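Local coordinates for uncharacterized protein (Acinetobacter baumannii, PDB 5D66) that is of unknown function but, as an ankyrin repeat protein, probably mediates protein-protein interactions, at residues N47-H53 with Y81-M87; T104-A109 with L121-V126; Y152-A157 with E187-L191; A164-L168 with V194-K198. All blocks are in the same frame, centred on the assembly; numbering follows the deposited sequence.

Contact 1: residues N47-H53 with Y81-M87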
# COMPACT_ATOMS: atom_id res chain seq x y z
N ASN A 47 3.52 11.03 7.09
CA ASN A 47 4.83 10.36 7.01
C ASN A 47 5.74 10.75 8.17
O ASN A 47 6.95 10.97 8.02
CB ASN A 47 5.52 10.55 5.68
CG ASN A 47 6.53 9.45 5.42
OD1 ASN A 47 6.48 8.41 6.05
ND2 ASN A 47 7.46 9.68 4.49
N ASN A 48 5.17 10.78 9.38
CA ASN A 48 5.95 11.08 10.60
C ASN A 48 6.50 9.75 11.12
O ASN A 48 5.91 9.09 11.94
CB ASN A 48 5.06 11.77 11.63
CG ASN A 48 4.80 13.20 11.27
OD1 ASN A 48 5.49 13.81 10.43
ND2 ASN A 48 3.79 13.79 11.88
N ILE A 49 7.67 9.42 10.58
CA ILE A 49 8.31 8.11 10.80
C ILE A 49 8.55 7.86 12.28
O ILE A 49 8.32 6.77 12.78
CB ILE A 49 9.58 8.05 9.96
CG1 ILE A 49 9.25 8.09 8.45
CG2 ILE A 49 10.46 6.86 10.30
CD1 ILE A 49 10.38 8.45 7.58
N HIS A 50 9.11 8.86 12.97
CA HIS A 50 9.48 8.66 14.39
C HIS A 50 8.26 8.45 15.25
O HIS A 50 8.20 7.54 16.07
CB HIS A 50 10.32 9.84 14.87
CG HIS A 50 11.59 9.96 14.13
ND1 HIS A 50 11.97 11.08 13.42
CD2 HIS A 50 12.51 9.02 13.86
CE1 HIS A 50 13.13 10.85 12.83
NE2 HIS A 50 13.49 9.61 13.12
N ALA A 51 7.22 9.27 15.04
CA ALA A 51 5.98 9.08 15.79
C ALA A 51 5.33 7.75 15.50
O ALA A 51 4.89 7.05 16.38
CB ALA A 51 4.98 10.20 15.47
N ALA A 52 5.33 7.38 14.22
CA ALA A 52 4.76 6.08 13.83
C ALA A 52 5.53 4.94 14.51
O ALA A 52 4.90 4.01 15.04
CB ALA A 52 4.76 5.91 12.33
N HIS A 53 6.86 5.01 14.54
CA HIS A 53 7.63 3.97 15.20
C HIS A 53 7.26 3.84 16.67
O HIS A 53 7.07 2.74 17.17
CB HIS A 53 9.12 4.26 15.06
CG HIS A 53 9.99 3.25 15.72
ND1 HIS A 53 10.67 3.45 16.90
CD2 HIS A 53 10.25 1.98 15.35
CE1 HIS A 53 11.39 2.38 17.19
NE2 HIS A 53 11.14 1.47 16.27
N TYR A 81 5.42 5.16 1.48
CA TYR A 81 6.06 5.57 2.75
C TYR A 81 6.71 4.28 3.29
O TYR A 81 6.20 3.59 4.15
CB TYR A 81 5.03 6.13 3.71
CG TYR A 81 4.43 7.47 3.32
CD1 TYR A 81 4.93 8.26 2.28
CD2 TYR A 81 3.33 7.94 4.00
CE1 TYR A 81 4.34 9.48 1.96
CE2 TYR A 81 2.77 9.19 3.70
CZ TYR A 81 3.29 9.93 2.67
OH TYR A 81 2.72 11.15 2.37
N LEU A 82 7.91 4.01 2.78
CA LEU A 82 8.45 2.69 2.86
C LEU A 82 8.99 2.40 4.28
O LEU A 82 8.87 1.27 4.74
CB LEU A 82 9.48 2.55 1.76
CG LEU A 82 10.12 1.18 1.62
CD1 LEU A 82 9.06 0.09 1.44
CD2 LEU A 82 11.04 1.27 0.42
N LYS A 83 9.51 3.41 4.97
CA LYS A 83 9.99 3.17 6.33
C LYS A 83 8.81 2.78 7.26
O LYS A 83 8.88 1.80 7.99
CB LYS A 83 10.76 4.40 6.88
CG LYS A 83 12.07 4.56 6.11
CD LYS A 83 12.80 5.79 6.50
CE LYS A 83 14.19 5.82 5.94
NZ LYS A 83 14.89 6.99 6.47
N ILE A 84 7.71 3.50 7.18
CA ILE A 84 6.53 3.16 7.97
C ILE A 84 5.99 1.81 7.50
O ILE A 84 5.62 0.98 8.33
CB ILE A 84 5.48 4.26 7.93
CG1 ILE A 84 5.99 5.51 8.65
CG2 ILE A 84 4.19 3.77 8.61
CD1 ILE A 84 5.06 6.69 8.61
N LEU A 85 5.91 1.61 6.18
CA LEU A 85 5.40 0.33 5.70
C LEU A 85 6.18 -0.86 6.29
O LEU A 85 5.56 -1.84 6.74
CB LEU A 85 5.45 0.29 4.18
CG LEU A 85 5.03 -1.02 3.57
CD1 LEU A 85 3.52 -1.27 3.84
CD2 LEU A 85 5.30 -1.09 2.11
N ARG A 86 7.51 -0.78 6.28
CA ARG A 86 8.32 -1.86 6.82
C ARG A 86 7.99 -2.11 8.30
O ARG A 86 7.94 -3.25 8.73
CB ARG A 86 9.76 -1.63 6.59
CG ARG A 86 10.17 -1.72 5.17
CD ARG A 86 11.70 -1.64 5.05
NE ARG A 86 12.21 -1.19 3.75
CZ ARG A 86 12.18 -1.91 2.62
NH1 ARG A 86 11.67 -3.14 2.57
NH2 ARG A 86 12.69 -1.39 1.50
N MSE A 87 7.77 -1.04 9.05
CA MSE A 87 7.36 -1.19 10.44
C MSE A 87 6.06 -1.95 10.54
O MSE A 87 5.88 -2.87 11.39
CB MSE A 87 7.22 0.14 11.15
CG MSE A 87 8.37 1.02 11.17
SE MSE A 87 7.83 2.78 11.86
CE MSE A 87 9.33 3.73 11.14
O HOH W 1 7.82 6.05 5.70
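The amide of Asn-47 lies flat over one face of the Tyr-81 ring, the two planes only 5° apart. Its CB sits 3.7 Å from the centroid of the Tyr-81 ring in a CH-pi contact, while CG and ND2 reach toward the CG and CD1 side of the ring. That placement follows from CG standing anti to the backbone N (chi1 -157°), on a residue whose positive phi closes a Schellman motif behind helix 39-45. The carbonyl oxygen of the same amide points into the contact: Asn-47 OD1 accepts from a water at 2.7 Å, and that water accepts from Ile-84 N, 3.0 Å away, in the first turn of helix 82-90.

Further along, selenomethionine Met-87 runs its extended chain across Ile-49 at about a right angle. Its methyl CE presses on Ile-49 CG2 at 3.4 Å, tighter than usual for two carbons, and SE lies 3.6 Å from His-53 CA, near the plane of the imidazole at its edge. Between the two ends, Ile-84 CD1 fits against Ala-52 CB at 3.8 Å, and Ile-49 CD1 rests on the aliphatic part of Lys-83. Residues 49-53 and 82-87 run almost parallel, 8° apart with axes 9.8 Å from each other, the side-by-side helix stacking that builds an ankyrin solenoid.

Contact 2: residues T104-A109 with L121-V126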
# COMPACT_ATOMS: atom_id res chain seq x y z
N THR A 104 -5.48 -4.52 -2.36
CA THR A 104 -4.41 -4.65 -1.42
C THR A 104 -3.50 -3.43 -1.45
O THR A 104 -3.65 -2.57 -2.31
CB THR A 104 -3.56 -5.87 -1.80
OG1 THR A 104 -2.98 -5.56 -3.07
CG2 THR A 104 -4.30 -7.16 -1.85
N ALA A 105 -2.53 -3.37 -0.54
CA ALA A 105 -1.55 -2.28 -0.56
C ALA A 105 -0.70 -2.31 -1.84
O ALA A 105 -0.14 -1.30 -2.25
CB ALA A 105 -0.67 -2.33 0.68
N LEU A 106 -0.53 -3.50 -2.42
CA LEU A 106 0.28 -3.66 -3.60
C LEU A 106 -0.26 -2.98 -4.81
O LEU A 106 0.50 -2.49 -5.66
CB LEU A 106 0.50 -5.16 -3.88
CG LEU A 106 1.25 -5.56 -5.07
CD1 LEU A 106 2.70 -4.96 -5.05
CD2 LEU A 106 1.34 -7.05 -5.21
N ILE A 107 -1.57 -2.98 -4.99
CA ILE A 107 -2.18 -2.46 -6.22
C ILE A 107 -1.88 -0.95 -6.38
O ILE A 107 -1.35 -0.55 -7.44
CB ILE A 107 -3.65 -2.82 -6.35
CG1 ILE A 107 -3.79 -4.35 -6.43
CG2 ILE A 107 -4.20 -2.16 -7.63
CD1 ILE A 107 -5.19 -4.83 -6.52
N PRO A 108 -2.13 -0.09 -5.37
CA PRO A 108 -1.76 1.33 -5.54
C PRO A 108 -0.28 1.55 -5.63
O PRO A 108 0.18 2.47 -6.32
CB PRO A 108 -2.41 2.01 -4.34
CG PRO A 108 -2.57 0.91 -3.32
CD PRO A 108 -2.95 -0.27 -4.16
N ALA A 109 0.55 0.73 -4.97
CA ALA A 109 1.99 0.87 -5.09
C ALA A 109 2.40 0.65 -6.54
O ALA A 109 3.23 1.41 -7.10
CB ALA A 109 2.67 -0.10 -4.17
N LEU A 121 6.39 -5.44 -0.88
CA LEU A 121 5.10 -6.09 -0.72
C LEU A 121 5.04 -7.47 -1.34
O LEU A 121 4.43 -8.36 -0.79
CB LEU A 121 3.99 -5.17 -1.19
CG LEU A 121 3.78 -3.91 -0.31
CD1 LEU A 121 2.84 -2.96 -1.05
CD2 LEU A 121 3.21 -4.21 1.01
N ILE A 122 5.66 -7.63 -2.53
CA ILE A 122 5.79 -8.95 -3.11
C ILE A 122 6.52 -9.89 -2.14
O ILE A 122 6.07 -11.02 -1.88
CB ILE A 122 6.50 -8.90 -4.47
CG1 ILE A 122 5.59 -8.27 -5.53
CG2 ILE A 122 6.92 -10.29 -4.89
CD1 ILE A 122 6.33 -7.95 -6.82
N ALA A 123 7.65 -9.43 -1.63
CA ALA A 123 8.47 -10.24 -0.72
C ALA A 123 7.70 -10.62 0.54
O ALA A 123 7.92 -11.72 1.08
CB ALA A 123 9.75 -9.52 -0.34
N ALA A 124 6.85 -9.71 1.04
CA ALA A 124 6.08 -9.98 2.22
C ALA A 124 4.97 -11.02 2.05
O ALA A 124 4.53 -11.61 3.02
CB ALA A 124 5.44 -8.68 2.75
N GLY A 125 4.53 -11.20 0.80
CA GLY A 125 3.46 -12.15 0.49
C GLY A 125 2.15 -11.57 0.12
O GLY A 125 1.16 -12.32 0.10
N VAL A 126 2.02 -10.29 -0.18
CA VAL A 126 0.73 -9.79 -0.66
C VAL A 126 0.38 -10.56 -1.94
O VAL A 126 1.21 -10.73 -2.82
CB VAL A 126 0.80 -8.27 -0.90
CG1 VAL A 126 -0.55 -7.78 -1.42
CG2 VAL A 126 1.11 -7.50 0.40
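Leu-121 pushes CD1 against the backbone at the start of helix 106-111, 3.6 Å from Ala-105 O, and from there also meets the methyls of Ala-105 and Ala-109. Leu-106 comes the other way: with CG anti to its own N (chi1 177°), it slides past Leu-121 in the opposite direction until Leu-106 CD1 is 4.1 Å from Leu-121 CB. The same CD1 brushes Ile-122 CG1 more loosely, at 4.4 Å. Nearer the backbone, Leu-106 CB meets Val-126 CG1 at 3.7 Å.

This is the inside of an ankyrin helix-turn-helix: helices 106-111 and 115-124 are joined by a short turn, and the opening of the first packs on the closing turn of the second. Helix 115-124 finishes in a Schellman motif at Gly-125, whose positive phi suits glycine, and the chain then turns back so that Val-126 faces Thr-104. There CG1 of Val-126, anti to the backbone N at chi1 179°, lies 3.6 Å from Thr-104 CB and also touches OG1 and CG2 of that threonine. Thr-104 OG1 in turn accepts a weak capping bond from Leu-106 N at 3.3 Å, bent to 125° at the hydrogen. Tyr-73 of helix 72-79 packs on Ala-105, Leu-121 and Val-126, whereas Leu-159 of helix 150-162 meets Leu-106 and Ile-122.

Contact 3: residues Y152-A157 with E187-L191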
# COMPACT_ATOMS: atom_id res chain seq x y z
N TYR A 152 7.57 1.40 -14.48
CA TYR A 152 6.49 0.49 -14.78
C TYR A 152 6.95 -0.80 -15.44
O TYR A 152 6.41 -1.87 -15.16
CB TYR A 152 5.36 1.19 -15.59
CG TYR A 152 4.69 2.26 -14.73
CD1 TYR A 152 3.80 1.89 -13.78
CD2 TYR A 152 5.04 3.60 -14.83
CE1 TYR A 152 3.23 2.82 -12.97
CE2 TYR A 152 4.47 4.57 -13.99
CZ TYR A 152 3.52 4.14 -13.06
OH TYR A 152 2.90 5.09 -12.26
N GLN A 153 7.95 -0.70 -16.32
CA GLN A 153 8.58 -1.93 -16.82
C GLN A 153 9.16 -2.76 -15.67
O GLN A 153 8.99 -3.99 -15.64
CB GLN A 153 9.69 -1.62 -17.81
CG GLN A 153 9.20 -1.05 -19.12
CD GLN A 153 10.34 -0.59 -20.00
OE1 GLN A 153 11.43 -1.11 -19.95
NE2 GLN A 153 10.08 0.44 -20.76
N GLN A 154 9.81 -2.08 -14.72
CA GLN A 154 10.46 -2.78 -13.59
C GLN A 154 9.38 -3.46 -12.73
O GLN A 154 9.54 -4.62 -12.33
CB GLN A 154 11.29 -1.80 -12.77
CG GLN A 154 12.48 -1.33 -13.56
CD GLN A 154 13.12 -0.05 -13.02
OE1 GLN A 154 12.76 0.42 -11.95
NE2 GLN A 154 14.10 0.45 -13.74
N ILE A 155 8.26 -2.78 -12.51
CA ILE A 155 7.16 -3.33 -11.70
C ILE A 155 6.50 -4.49 -12.42
O ILE A 155 6.19 -5.52 -11.80
CB ILE A 155 6.18 -2.21 -11.36
CG1 ILE A 155 6.78 -1.34 -10.25
CG2 ILE A 155 4.81 -2.74 -10.97
CD1 ILE A 155 6.20 0.00 -10.10
N VAL A 156 6.22 -4.35 -13.73
CA VAL A 156 5.74 -5.51 -14.51
C VAL A 156 6.67 -6.71 -14.35
O VAL A 156 6.23 -7.84 -14.12
CB VAL A 156 5.47 -5.12 -15.94
CG1 VAL A 156 5.24 -6.35 -16.83
CG2 VAL A 156 4.29 -4.16 -16.04
N ALA A 157 7.98 -6.47 -14.55
CA ALA A 157 8.92 -7.55 -14.44
C ALA A 157 8.89 -8.22 -13.08
O ALA A 157 8.97 -9.44 -12.96
CB ALA A 157 10.29 -7.11 -14.84
N GLU A 187 8.34 -3.14 -24.52
CA GLU A 187 9.07 -3.83 -23.46
C GLU A 187 8.11 -4.66 -22.58
O GLU A 187 8.36 -5.85 -22.33
CB GLU A 187 9.90 -2.85 -22.61
CG GLU A 187 10.85 -2.00 -23.38
CD GLU A 187 10.30 -0.74 -24.03
OE1 GLU A 187 9.05 -0.51 -24.06
OE2 GLU A 187 11.07 -0.03 -24.68
N ILE A 188 7.02 -4.02 -22.14
CA ILE A 188 6.04 -4.72 -21.35
C ILE A 188 5.41 -5.90 -22.14
O ILE A 188 5.22 -6.98 -21.59
CB ILE A 188 4.97 -3.75 -20.84
CG1 ILE A 188 5.60 -2.88 -19.75
CG2 ILE A 188 3.72 -4.53 -20.38
CD1 ILE A 188 4.74 -1.70 -19.29
N GLU A 189 5.12 -5.70 -23.45
CA GLU A 189 4.65 -6.80 -24.29
C GLU A 189 5.60 -8.00 -24.26
O GLU A 189 5.16 -9.15 -24.12
CB GLU A 189 4.35 -6.32 -25.70
CG GLU A 189 3.93 -7.44 -26.61
CD GLU A 189 3.72 -7.03 -28.05
OE1 GLU A 189 4.18 -5.92 -28.40
OE2 GLU A 189 3.19 -7.83 -28.83
N LYS A 190 6.87 -7.72 -24.44
CA LYS A 190 7.85 -8.81 -24.46
C LYS A 190 7.93 -9.52 -23.12
O LYS A 190 7.97 -10.76 -23.09
CB LYS A 190 9.20 -8.34 -24.90
CG LYS A 190 9.25 -8.01 -26.41
CD LYS A 190 10.58 -7.54 -26.90
CE LYS A 190 11.42 -8.64 -27.27
NZ LYS A 190 11.05 -9.22 -28.63
N LEU A 191 7.92 -8.78 -22.01
CA LEU A 191 7.89 -9.39 -20.70
C LEU A 191 6.69 -10.27 -20.47
O LEU A 191 6.81 -11.37 -19.94
CB LEU A 191 7.90 -8.28 -19.62
CG LEU A 191 9.19 -7.49 -19.51
CD1 LEU A 191 9.00 -6.20 -18.70
CD2 LEU A 191 10.29 -8.33 -18.86
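The Glu-187 side chain lies over one face of the Gln-153 amide: its CB sits over the amide carbon CD, and its carboxyl carbon is offset past NE2, with carboxylate and amide planes 12° apart. Gln-153 CD and OE1 are both 3.5 Å from Glu-187 CB, and NE2 comes equally near Glu-187 CD. The extended glutamine chain reaches across the gap, while the glutamate bends at chi2 (83°), bringing its carboxylate over that face. Gln-153 NE2 finds its hydrogen-bond partner elsewhere, in Gly-148 O.

Further along the helices, toward their C-terminal ends, the contact is apolar. Ile-188 CD1 meets Val-156 CG2 at 4.1 Å, the two side chains crossing at about a right angle, and Leu-139 and Ile-143 of helix 138-144 pack on Val-156 and Ile-188 respectively. Leu-191 sends CD1 to within 3.8 Å of Gln-153 O and 4.2 Å of Ala-157 CB, so one methyl bears on both backbone and side chain. With axes 9.8 Å apart and only 7° between their directions, residues 152-157 and 187-191, parts of helices 150-162 and 186-194, have the near-parallel helix stacking of an ankyrin solenoid.

Contact 4: residues A164-L168 with V194-K198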
# COMPACT_ATOMS: atom_id res chain seq x y z
N ALA A 164 2.78 -13.57 -10.84
CA ALA A 164 1.48 -13.01 -11.18
C ALA A 164 1.02 -13.70 -12.48
O ALA A 164 1.74 -13.82 -13.46
CB ALA A 164 1.55 -11.52 -11.40
N ASN A 165 -0.27 -14.02 -12.53
CA ASN A 165 -0.87 -14.64 -13.70
C ASN A 165 -0.98 -13.58 -14.80
O ASN A 165 -1.69 -12.61 -14.64
CB ASN A 165 -2.23 -15.19 -13.31
CG ASN A 165 -2.92 -15.94 -14.41
OD1 ASN A 165 -2.63 -15.73 -15.59
ND2 ASN A 165 -3.85 -16.81 -14.06
N PRO A 166 -0.29 -13.75 -15.93
CA PRO A 166 -0.33 -12.73 -16.96
C PRO A 166 -1.59 -12.71 -17.78
O PRO A 166 -1.75 -11.84 -18.63
CB PRO A 166 0.83 -13.12 -17.83
CG PRO A 166 0.86 -14.65 -17.76
CD PRO A 166 0.55 -14.89 -16.30
N ASN A 167 -2.51 -13.67 -17.54
CA ASN A 167 -3.75 -13.81 -18.27
C ASN A 167 -4.98 -13.42 -17.52
O ASN A 167 -6.08 -13.63 -18.01
CB ASN A 167 -3.83 -15.24 -18.84
CG ASN A 167 -2.75 -15.44 -19.90
OD1 ASN A 167 -2.61 -14.60 -20.77
ND2 ASN A 167 -1.96 -16.48 -19.81
N LEU A 168 -4.87 -12.82 -16.35
CA LEU A 168 -6.03 -12.28 -15.62
C LEU A 168 -6.40 -10.96 -16.23
O LEU A 168 -5.66 -9.98 -16.14
CB LEU A 168 -5.76 -12.16 -14.12
CG LEU A 168 -5.65 -13.47 -13.37
CD1 LEU A 168 -5.31 -13.18 -11.90
CD2 LEU A 168 -6.84 -14.39 -13.48
N VAL A 194 6.91 -13.68 -22.64
CA VAL A 194 7.76 -14.72 -22.11
C VAL A 194 7.16 -15.34 -20.81
O VAL A 194 7.45 -16.47 -20.52
CB VAL A 194 9.27 -14.26 -22.00
CG1 VAL A 194 9.82 -13.68 -23.34
CG2 VAL A 194 9.44 -13.22 -20.94
N ALA A 195 6.29 -14.62 -20.11
CA ALA A 195 5.57 -15.13 -18.96
C ALA A 195 4.35 -15.99 -19.34
O ALA A 195 3.65 -16.46 -18.43
CB ALA A 195 5.11 -13.94 -18.10
N GLY A 196 4.09 -16.17 -20.62
CA GLY A 196 2.94 -16.98 -21.07
C GLY A 196 1.68 -16.23 -21.38
O GLY A 196 0.63 -16.85 -21.45
N ALA A 197 1.77 -14.92 -21.51
CA ALA A 197 0.59 -14.13 -21.81
C ALA A 197 0.04 -14.51 -23.17
O ALA A 197 0.80 -14.70 -24.14
CB ALA A 197 0.91 -12.68 -21.82
N LYS A 198 -1.29 -14.56 -23.21
CA LYS A 198 -2.08 -14.68 -24.39
C LYS A 198 -3.13 -13.51 -24.49
O LYS A 198 -3.45 -12.80 -23.47
CB LYS A 198 -2.83 -16.04 -24.38
CG LYS A 198 -1.90 -17.23 -24.14
CD LYS A 198 -2.61 -18.55 -24.28
CE LYS A 198 -1.64 -19.70 -24.03
NZ LYS A 198 -2.32 -21.02 -24.02
OXT LYS A 198 -3.69 -13.32 -25.58
O HOH W 2 -2.26 -11.22 -21.29
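Asn-167 turns its amide toward the backbone of the C-terminal tail and grips it with both polar atoms; CG standing anti to the carbonyl carbon (chi1 -66°) carries the group there. OD1 accepts from Lys-198 N at 2.8 Å, the N-H almost straight (174°) and lying in the carbonyl plane on a lone pair. ND2 donates to Gly-196 O at 3.1 Å, close to its own amide plane but above the carbonyl plane of the glycine. These two bonds fix the rotation of the amide.

Next to it the Pro-166 ring is directed at the tail, with CG 3.4 Å from Ala-195 O and CB 4.0 Å from Ala-197 CB. A water 2.8 Å from Pro-166 O and 2.9 Å from Lys-198 O bridges the segments, though with further acceptors nearby it may not donate to both at once. The turn is braced within its own segment: Asn-165 OD1 accepts from Asn-167 N at 2.8 Å, an Asx turn at the start of a type I beta turn. Gly-196, with positive phi, ends helix 186-194 in a Schellman motif, and the tail beyond it lies against the loop following helix 150-162, as neighbouring post-helix loops do in an ankyrin stack.

How the contacts relate
Contacts 1 and 2 and then the pair 3 and 4 follow in order along an elongated single-chain solenoid. Contact 1 and contact 2 have centres about 16 Å apart and touch directly through Leu-85 CD2 and Leu-121 CD2, 3.9 Å from each other, so the packing of one continues into that between helices 106-111 and 115-124. Contact 2 lies about 17 Å, centre to centre, from contact 3, without touching it. Contacts 3 and 4 alternate along the chain, about 12 Å apart between centres: the same two helices that stack in contact 3 run on into the loops paired in contact 4. Contacts 1 and 4, about 34 Å apart between centres, lie on opposite sides of the chain's centre.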